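PDB 1RFE: conserved protein from Mycobacterium tuberculosis, which is of unknown function but probably binds the deazaflavin coenzyme F420 within a split-barrel FMN-binding fold and may act as an oxidoreductase. Local coordinates for residues Ala13-Phe18 against Arg84-Glu89; Asn20-Gly25 against Phe72-Gly77; Asp78-Leu83 against Leu149-Met154. All coordinates share one frame; numbering follows the deposited sequence.

Interaction 1: Ala13-Phe18 against Arg84-Glu89; sequences AEIADF and RGVSFE
The Phe18 ring and the guanidinium of Arg84 meet with their planes 63° apart. From the arginine's side, Phe18 CD1 lies over one face of the guanidinium, displaced toward its rim. From the ring's side, the nearest arginine atom is NE, which comes in obliquely, 3.5 Å from CE1 of Phe18. Gly85 packs its backbone against the same ring through CA, 3.8 Å from Phe18 CE2. The edge of the ring, near its plane, is occupied by Val86 CG1, 3.8 Å from Phe18 CD2. CG1 of Val86 stands between the backbone N and the carbonyl carbon (chi1 62°), which sends its other methyl, CG2, toward Ile15. There the two branched side chains cross at about a right angle, with Ile15 CG2 at 4.1 Å from Val86 CG2. The same methyl, Ile15 CG2, touches the edge of the Phe88 ring at CZ, 4.3 Å away. The contact is thus apolar apart from the arginine, whose NE makes a salt bridge with Asp76, which probably helps to hold the guanidinium against the phenylalanine ring. Helix 12-21 lies across the start of strand 84-95 almost perpendicularly, the short segment axes making an angle of 94° at a closest approach of 9.3 Å. This part of the strand pairs with 69-76 and 140-145 in the antiparallel sheet, and the helix reaches both neighbours, through Phe18 on Leu74 and Ile15 on Ser143.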
loop_
_atom_site.group_PDB
_atom_site.type_symbol
_atom_site.label_atom_id
_atom_site.label_comp_id
_atom_site.label_asym_id
_atom_site.label_seq_id
_atom_site.Cartn_x
_atom_site.Cartn_y
_atom_site.Cartn_z
ATOM N N ALA A 13 13.527 -8.297 3.742
ATOM C CA ALA A 13 12.640 -9.086 4.558
ATOM C C ALA A 13 11.880 -8.224 5.551
ATOM O O ALA A 13 10.758 -8.498 5.846
ATOM C CB ALA A 13 13.406 -10.211 5.299
ATOM N N GLU A 14 12.509 -7.198 6.090
ATOM C CA GLU A 14 11.826 -6.261 7.012
ATOM C C GLU A 14 10.708 -5.470 6.312
ATOM O O GLU A 14 9.652 -5.267 6.866
ATOM C CB GLU A 14 12.853 -5.297 7.617
ATOM C CG GLU A 14 13.765 -5.939 8.679
ATOM C CD GLU A 14 14.944 -5.048 9.081
ATOM O OE1 GLU A 14 15.292 -4.059 8.390
ATOM O OE2 GLU A 14 15.532 -5.329 10.120
ATOM N N ILE A 15 10.942 -5.089 5.069
ATOM C CA ILE A 15 9.954 -4.371 4.250
ATOM C C ILE A 15 8.766 -5.288 4.004
ATOM O O ILE A 15 7.620 -4.911 4.234
ATOM C CB ILE A 15 10.585 -3.941 2.909
ATOM C CG1 ILE A 15 11.609 -2.840 3.126
ATOM C CG2 ILE A 15 9.527 -3.460 1.863
ATOM C CD1 ILE A 15 12.512 -2.609 1.902
ATOM N N ALA A 16 9.049 -6.508 3.586
ATOM C CA ALA A 16 7.999 -7.530 3.450
ATOM C C ALA A 16 7.106 -7.647 4.692
ATOM O O ALA A 16 5.909 -7.532 4.568
ATOM C CB ALA A 16 8.588 -8.867 3.031
ATOM N N ASP A 17 7.702 -7.812 5.877
ATOM C CA ASP A 17 6.974 -7.857 7.143
ATOM C C ASP A 17 6.167 -6.612 7.384
ATOM O O ASP A 17 5.039 -6.697 7.831
ATOM C CB ASP A 17 7.925 -8.094 8.362
ATOM C CG ASP A 17 8.560 -9.491 8.363
ATOM O OD1 ASP A 17 8.279 -10.293 7.417
ATOM O OD2 ASP A 17 9.365 -9.901 9.271
ATOM N N PHE A 18 6.728 -5.459 7.046
ATOM C CA PHE A 18 6.071 -4.178 7.279
ATOM C C PHE A 18 4.835 -4.019 6.345
ATOM O O PHE A 18 3.780 -3.576 6.777
ATOM C CB PHE A 18 7.076 -3.006 7.117
ATOM C CG PHE A 18 6.512 -1.666 7.463
ATOM C CD1 PHE A 18 6.204 -1.352 8.784
ATOM C CD2 PHE A 18 6.299 -0.691 6.461
ATOM C CE1 PHE A 18 5.686 -0.092 9.129
ATOM C CE2 PHE A 18 5.774 0.534 6.780
ATOM C CZ PHE A 18 5.456 0.856 8.127
ATOM N N ARG A 84 9.153 4.783 11.089
ATOM C CA ARG A 84 9.518 3.825 10.087
ATOM C C ARG A 84 8.522 3.815 8.927
ATOM O O ARG A 84 7.342 4.216 9.067
ATOM C CB ARG A 84 9.700 2.452 10.648
ATOM C CG ARG A 84 8.710 1.939 11.616
ATOM C CD ARG A 84 8.679 0.373 11.595
ATOM N NE ARG A 84 7.454 -0.155 12.154
ATOM C CZ ARG A 84 7.305 -1.348 12.695
ATOM N NH1 ARG A 84 8.331 -2.205 12.814
ATOM N NH2 ARG A 84 6.097 -1.684 13.145
ATOM N N GLY A 85 9.029 3.397 7.778
ATOM C CA GLY A 85 8.241 3.447 6.595
ATOM C C GLY A 85 8.924 2.948 5.345
ATOM O O GLY A 85 10.106 2.620 5.334
ATOM N N VAL A 86 8.128 2.908 4.283
ATOM C CA VAL A 86 8.598 2.494 2.997
ATOM C C VAL A 86 7.774 3.241 1.932
ATOM O O VAL A 86 6.557 3.383 2.040
ATOM C CB VAL A 86 8.565 0.977 2.824
ATOM C CG1 VAL A 86 7.133 0.442 2.923
ATOM C CG2 VAL A 86 9.175 0.586 1.561
ATOM N N SER A 87 8.477 3.725 0.930
ATOM C CA SER A 87 7.909 4.583 -0.095
ATOM C C SER A 87 8.267 3.955 -1.445
ATOM O O SER A 87 9.461 3.716 -1.726
ATOM C CB SER A 87 8.540 5.979 0.023
ATOM O OG SER A 87 7.927 6.881 -0.875
ATOM N N PHE A 88 7.245 3.677 -2.248
ATOM C CA PHE A 88 7.360 2.995 -3.538
ATOM C C PHE A 88 6.983 3.974 -4.637
ATOM O O PHE A 88 6.004 4.723 -4.514
ATOM C CB PHE A 88 6.358 1.827 -3.639
ATOM C CG PHE A 88 6.547 0.755 -2.578
ATOM C CD1 PHE A 88 7.674 -0.019 -2.572
ATOM C CD2 PHE A 88 5.611 0.563 -1.577
ATOM C CE1 PHE A 88 7.836 -1.010 -1.630
ATOM C CE2 PHE A 88 5.777 -0.437 -0.611
ATOM C CZ PHE A 88 6.852 -1.212 -0.646
ATOM N N GLU A 89 7.770 3.982 -5.706
ATOM C CA GLU A 89 7.389 4.662 -6.908
ATOM C C GLU A 89 7.446 3.583 -7.984
ATOM O O GLU A 89 8.307 2.728 -7.956
ATOM C CB GLU A 89 8.320 5.852 -7.201
ATOM C CG GLU A 89 8.209 6.932 -6.137
ATOM C CD GLU A 89 9.128 8.107 -6.320
ATOM O OE1 GLU A 89 9.887 8.095 -7.324
ATOM O OE2 GLU A 89 9.048 9.081 -5.468
#

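Interaction 2: Asn20-Gly25 against Phe72-Gly77; sequences NSSRTG and FLLEDG
Leu74 CD2 meets three residues of the 20-25 segment: it lies 3.4 Å from Thr24 O, 3.6 Å from Gly25 CA and 3.9 Å from Ser22 CB. The methyl therefore packs against backbone as much as against side chain. It arrives there because CG of Leu74 sits beside the backbone N and anti to the carbonyl carbon (chi1 -69°), with chi2 extended at 165°. Gly25 is closely surrounded by other atoms too: its CA is 3.2 Å from Leu73 O and 3.8 Å from Phe72 CZ, the phenyl ring approaching it obliquely with its far end. Farther along, a water joins the segments, accepting from Glu75 N at 3.0 Å and donating to Thr24 O over a distance that is very short for such a bond. The arrangement belongs to the place where the chain leaves helix 12-21 and enters the antiparallel sheet: Ser22 is the first residue beyond the helical conformation, and strand 25-30 then pairs with both 36-46 and 69-76, as in the split barrels of the pyridoxamine 5'-phosphate oxidase family. Outside this first shell, Ser22 OG bonds back to Phe18 O in the last turn of the helix, while Arg111 and Tyr112 bond to the carbonyls of Ser22 and Arg23. Backbone bonds pair Gly25 with Met41 and Leu73 with Thr26 as part of the sheet. Leu74 also packs on Val19 and Tyr43, and the Phe72 ring lies against Ile50 and Leu52.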
loop_
_atom_site.group_PDB
_atom_site.type_symbol
_atom_site.label_atom_id
_atom_site.label_comp_id
_atom_site.label_asym_id
_atom_site.label_seq_id
_atom_site.Cartn_x
_atom_site.Cartn_y
_atom_site.Cartn_z
ATOM N N ASN A 20 3.069 -6.534 5.067
ATOM C CA ASN A 20 2.089 -7.474 5.605
ATOM C C ASN A 20 1.463 -7.015 6.894
ATOM O O ASN A 20 0.273 -7.247 7.115
ATOM C CB ASN A 20 2.709 -8.872 5.796
ATOM C CG ASN A 20 2.796 -9.637 4.506
ATOM O OD1 ASN A 20 3.869 -10.167 4.130
ATOM N ND2 ASN A 20 1.675 -9.719 3.815
ATOM N N SER A 21 2.233 -6.328 7.733
ATOM C CA SER A 21 1.730 -5.856 9.011
ATOM C C SER A 21 0.902 -4.588 8.996
ATOM O O SER A 21 -0.018 -4.463 9.798
ATOM C CB SER A 21 2.888 -5.621 9.969
ATOM O OG SER A 21 3.493 -6.863 10.084
ATOM N N SER A 22 1.211 -3.669 8.098
ATOM C CA SER A 22 0.462 -2.411 7.989
ATOM C C SER A 22 -0.952 -2.615 7.445
ATOM O O SER A 22 -1.271 -3.661 6.819
ATOM C CB SER A 22 1.253 -1.424 7.134
ATOM O OG SER A 22 2.566 -1.231 7.658
ATOM N N ARG A 23 -1.804 -1.625 7.704
ATOM C CA ARG A 23 -3.203 -1.619 7.290
ATOM C C ARG A 23 -3.562 -0.610 6.207
ATOM O O ARG A 23 -4.442 -0.852 5.331
ATOM C CB ARG A 23 -4.071 -1.323 8.513
ATOM C CG ARG A 23 -4.143 -2.548 9.415
ATOM C CD ARG A 23 -4.915 -2.397 10.703
ATOM N NE ARG A 23 -6.333 -2.126 10.490
ATOM C CZ ARG A 23 -7.285 -3.038 10.444
ATOM N NH1 ARG A 23 -7.065 -4.353 10.630
ATOM N NH2 ARG A 23 -8.513 -2.618 10.294
ATOM N N THR A 24 -2.931 0.552 6.315
ATOM C CA THR A 24 -3.240 1.708 5.468
ATOM C C THR A 24 -2.003 2.346 4.906
ATOM O O THR A 24 -1.085 2.652 5.628
ATOM C CB THR A 24 -3.984 2.809 6.265
ATOM O OG1 THR A 24 -5.116 2.245 6.915
ATOM C CG2 THR A 24 -4.614 3.876 5.295
ATOM N N GLY A 25 -2.000 2.570 3.599
ATOM C CA GLY A 25 -1.044 3.445 2.978
ATOM C C GLY A 25 -1.731 4.562 2.212
ATOM O O GLY A 25 -2.923 4.614 2.141
ATOM N N PHE A 72 3.256 4.958 -3.683
ATOM C CA PHE A 72 2.501 4.407 -2.543
ATOM C C PHE A 72 3.391 4.470 -1.335
ATOM O O PHE A 72 4.538 4.047 -1.402
ATOM C CB PHE A 72 2.040 2.984 -2.863
ATOM C CG PHE A 72 1.003 2.432 -1.922
ATOM C CD1 PHE A 72 -0.320 2.763 -2.062
ATOM C CD2 PHE A 72 1.366 1.561 -0.902
ATOM C CE1 PHE A 72 -1.260 2.238 -1.186
ATOM C CE2 PHE A 72 0.439 1.029 -0.051
ATOM C CZ PHE A 72 -0.886 1.369 -0.194
ATOM N N LEU A 73 2.853 4.981 -0.219
ATOM C CA LEU A 73 3.626 5.220 0.992
ATOM C C LEU A 73 2.965 4.581 2.226
ATOM O O LEU A 73 1.787 4.777 2.483
ATOM C CB LEU A 73 3.810 6.736 1.226
ATOM C CG LEU A 73 4.734 7.182 2.407
ATOM C CD1 LEU A 73 5.398 8.540 2.196
ATOM C CD2 LEU A 73 3.971 7.292 3.735
ATOM N N LEU A 74 3.765 3.831 2.972
ATOM C CA LEU A 74 3.403 3.264 4.253
ATOM C C LEU A 74 4.307 3.844 5.324
ATOM O O LEU A 74 5.509 3.910 5.140
ATOM C CB LEU A 74 3.603 1.743 4.232
ATOM C CG LEU A 74 2.671 0.903 3.365
ATOM C CD1 LEU A 74 3.196 -0.494 3.158
ATOM C CD2 LEU A 74 1.267 0.892 4.007
ATOM N N GLU A 75 3.739 4.175 6.472
ATOM C CA GLU A 75 4.490 4.784 7.529
ATOM C C GLU A 75 3.847 4.507 8.866
ATOM O O GLU A 75 2.603 4.467 8.978
ATOM C CB GLU A 75 4.608 6.311 7.242
ATOM C CG GLU A 75 4.237 7.319 8.317
ATOM C CD GLU A 75 2.772 7.388 8.692
ATOM O OE1 GLU A 75 1.899 7.429 7.798
ATOM O OE2 GLU A 75 2.505 7.423 9.913
ATOM N N ASP A 76 4.677 4.309 9.892
ATOM C CA ASP A 76 4.152 4.395 11.229
ATOM C C ASP A 76 5.183 4.901 12.233
ATOM O O ASP A 76 6.239 5.383 11.842
ATOM C CB ASP A 76 3.518 3.064 11.626
ATOM C CG ASP A 76 4.521 2.004 11.986
ATOM O OD1 ASP A 76 5.744 2.175 11.790
ATOM O OD2 ASP A 76 4.156 0.907 12.449
ATOM N N GLY A 77 4.851 4.851 13.509
ATOM C CA GLY A 77 5.750 5.374 14.532
ATOM C C GLY A 77 5.298 6.751 14.999
ATOM O O GLY A 77 4.990 7.610 14.185
HETATM O O HOH W 1 0.722 4.157 6.424
#

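Interaction 3: Asp78-Leu83 against Leu149-Met154; sequences DTYDTL and LGLPHM
Asp81 and His153 meet with the carboxylate turned 76° from the imidazole plane. ND1 of His153 donates to Asp81 OD2 over 3.2 Å, nearly straight at 163°; the carboxylate oxygen lies close to the ring plane and receives the bond on its syn lone pair. The same oxygen accepts a hydrogen bond from a water that also donates to Leu151 O, which ties the carboxylate to a second point on the 149-154 loop. The other oxygen, Asp81 OD1, faces Met154, whose backbone N makes a weak bond to it at 3.3 Å. Asp81 OD1 also accepts from Thr79 OG1 at a short 2.5 Å, met from well above the carboxylate plane, so both oxygens of this buried aspartate are engaged. Asp81 CG, placed between the backbone N and the carbonyl carbon (chi1 69°), presents the carboxylate to the opposing loop. The selenomethionine at Met154 slides past Asp81 in the opposite direction, its extended chain carrying SE to within 4.0 Å of Tyr80 CB. Leu151 CD2 touches the edge of the Tyr80 phenol ring, 3.6 Å from CE2. Thr82 CG2 meets the edge of the His153 ring at CE1. Thr79 completes the contact with its CG2 methyl, 3.4 Å from Met154 O. This is a surface contact between two irregular loops, one linking strands 69-76 and 84-95, the other following strand 140-145. His146, just beyond that last strand, packs edge-to-face with Tyr80 and bonds to its carbonyl, bringing the chain after 140-145 alongside the connection into strand 84-95.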
loop_
_atom_site.group_PDB
_atom_site.type_symbol
_atom_site.label_atom_id
_atom_site.label_comp_id
_atom_site.label_asym_id
_atom_site.label_seq_id
_atom_site.Cartn_x
_atom_site.Cartn_y
_atom_site.Cartn_z
ATOM N N ASP A 78 5.295 6.958 16.318
ATOM C CA ASP A 78 4.790 8.195 16.946
ATOM C C ASP A 78 5.908 9.151 17.440
ATOM O O ASP A 78 5.634 10.308 17.766
ATOM C CB ASP A 78 3.849 7.864 18.127
ATOM C CG ASP A 78 2.702 6.958 17.738
ATOM O OD1 ASP A 78 2.007 7.305 16.729
ATOM O OD2 ASP A 78 2.429 5.880 18.370
ATOM N N THR A 79 7.152 8.674 17.494
ATOM C CA THR A 79 8.264 9.507 17.930
ATOM C C THR A 79 9.348 9.491 16.925
ATOM O O THR A 79 9.417 8.589 16.060
ATOM C CB THR A 79 8.825 9.035 19.280
ATOM O OG1 THR A 79 9.309 7.692 19.179
ATOM C CG2 THR A 79 7.725 8.946 20.323
ATOM N N TYR A 80 10.224 10.481 17.017
ATOM C CA TYR A 80 11.296 10.566 16.054
ATOM C C TYR A 80 12.086 9.282 16.038
ATOM O O TYR A 80 12.486 8.816 14.976
ATOM C CB TYR A 80 12.211 11.776 16.295
ATOM C CG TYR A 80 13.367 11.805 15.325
ATOM C CD1 TYR A 80 13.212 12.320 14.027
ATOM C CD2 TYR A 80 14.594 11.294 15.683
ATOM C CE1 TYR A 80 14.280 12.337 13.116
ATOM C CE2 TYR A 80 15.678 11.302 14.787
ATOM C CZ TYR A 80 15.515 11.824 13.507
ATOM O OH TYR A 80 16.589 11.798 12.637
ATOM N N ASP A 81 12.298 8.677 17.200
ATOM C CA ASP A 81 13.177 7.523 17.275
ATOM C C ASP A 81 12.507 6.254 16.736
ATOM O O ASP A 81 13.191 5.303 16.478
ATOM C CB ASP A 81 13.714 7.276 18.701
ATOM C CG ASP A 81 12.641 6.820 19.683
ATOM O OD1 ASP A 81 11.702 7.591 20.025
ATOM O OD2 ASP A 81 12.672 5.698 20.207
ATOM N N THR A 82 11.186 6.237 16.623
ATOM C CA THR A 82 10.443 5.073 16.107
ATOM C C THR A 82 9.840 5.245 14.697
ATOM O O THR A 82 9.111 4.326 14.219
ATOM C CB THR A 82 9.290 4.665 17.074
ATOM O OG1 THR A 82 8.429 5.782 17.363
ATOM C CG2 THR A 82 9.820 4.189 18.449
ATOM N N LEU A 83 10.119 6.365 14.012
ATOM C CA LEU A 83 9.556 6.548 12.669
ATOM C C LEU A 83 10.071 5.431 11.793
ATOM O O LEU A 83 11.255 5.132 11.802
ATOM C CB LEU A 83 9.912 7.887 11.986
ATOM C CG LEU A 83 9.731 9.156 12.787
ATOM C CD1 LEU A 83 10.371 10.379 12.081
ATOM C CD2 LEU A 83 8.247 9.398 13.155
ATOM N N LEU A 149 18.983 3.681 14.635
ATOM C CA LEU A 149 19.886 4.722 15.146
ATOM C C LEU A 149 20.350 4.507 16.578
ATOM O O LEU A 149 21.390 5.048 16.976
ATOM C CB LEU A 149 19.196 6.083 15.103
ATOM C CG LEU A 149 19.296 6.957 13.844
ATOM C CD1 LEU A 149 19.986 6.260 12.683
ATOM C CD2 LEU A 149 17.951 7.533 13.454
ATOM N N GLY A 150 19.570 3.775 17.356
ATOM C CA GLY A 150 19.905 3.546 18.744
ATOM C C GLY A 150 19.743 4.795 19.589
ATOM O O GLY A 150 20.349 4.901 20.666
ATOM N N LEU A 151 18.923 5.734 19.119
ATOM C CA LEU A 151 18.532 6.865 19.928
ATOM C C LEU A 151 17.852 6.430 21.222
ATOM O O LEU A 151 17.320 5.330 21.325
ATOM C CB LEU A 151 17.605 7.805 19.163
ATOM C CG LEU A 151 18.191 8.997 18.401
ATOM C CD1 LEU A 151 19.728 9.006 18.242
ATOM C CD2 LEU A 151 17.502 9.129 17.042
ATOM N N PRO A 152 17.921 7.264 22.249
ATOM C CA PRO A 152 17.099 7.044 23.432
ATOM C C PRO A 152 15.614 7.113 23.107
ATOM O O PRO A 152 15.188 7.906 22.257
ATOM C CB PRO A 152 17.521 8.178 24.361
ATOM C CG PRO A 152 18.076 9.141 23.505
ATOM C CD PRO A 152 18.829 8.411 22.444
ATOM N N HIS A 153 14.851 6.236 23.754
ATOM C CA HIS A 153 13.411 6.187 23.575
ATOM C C HIS A 153 12.781 7.476 24.073
ATOM O O HIS A 153 13.155 7.978 25.124
ATOM C CB HIS A 153 12.791 5.009 24.338
ATOM C CG HIS A 153 11.379 4.701 23.947
ATOM N ND1 HIS A 153 10.968 4.625 22.632
ATOM C CD2 HIS A 153 10.282 4.441 24.701
ATOM C CE1 HIS A 153 9.677 4.336 22.593
ATOM N NE2 HIS A 153 9.237 4.220 23.836
HETATM N N MSE A 154 11.817 7.972 23.301
HETATM C CA MSE A 154 11.057 9.180 23.626
HETATM C C MSE A 154 9.603 8.769 23.818
HETATM O O MSE A 154 9.133 7.814 23.181
HETATM C CB MSE A 154 11.177 10.181 22.493
HETATM C CG MSE A 154 12.617 10.256 21.943
HETATM SE SE MSE A 154 12.966 11.037 20.185
HETATM C CE MSE A 154 14.877 10.682 20.272
HETATM O O HOH W 2 15.119 4.351 19.871
#

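How the interactions relate
Interactions 1 and 2 are neighbours, with centres about 8 Å apart. Both draw on helix 12-21, and they reach adjacent strands of one antiparallel sheet: interaction 1 uses 84-95 and interaction 2 uses 69-76. They meet through the backbone pairing of Phe88 with Phe72. Along the chain, the segments of interaction 2 both fall between those of interaction 1. The centre of interaction 3 lies about 18 Å from the centres of both, at the end of the sheet where those two strands are connected; its segment 78-83 directly joins 77 to 84. Its segments alternate with those of interaction 1, whereas interaction 2 closes before it opens. The late chain is thus packed onto a loop continuous with the core.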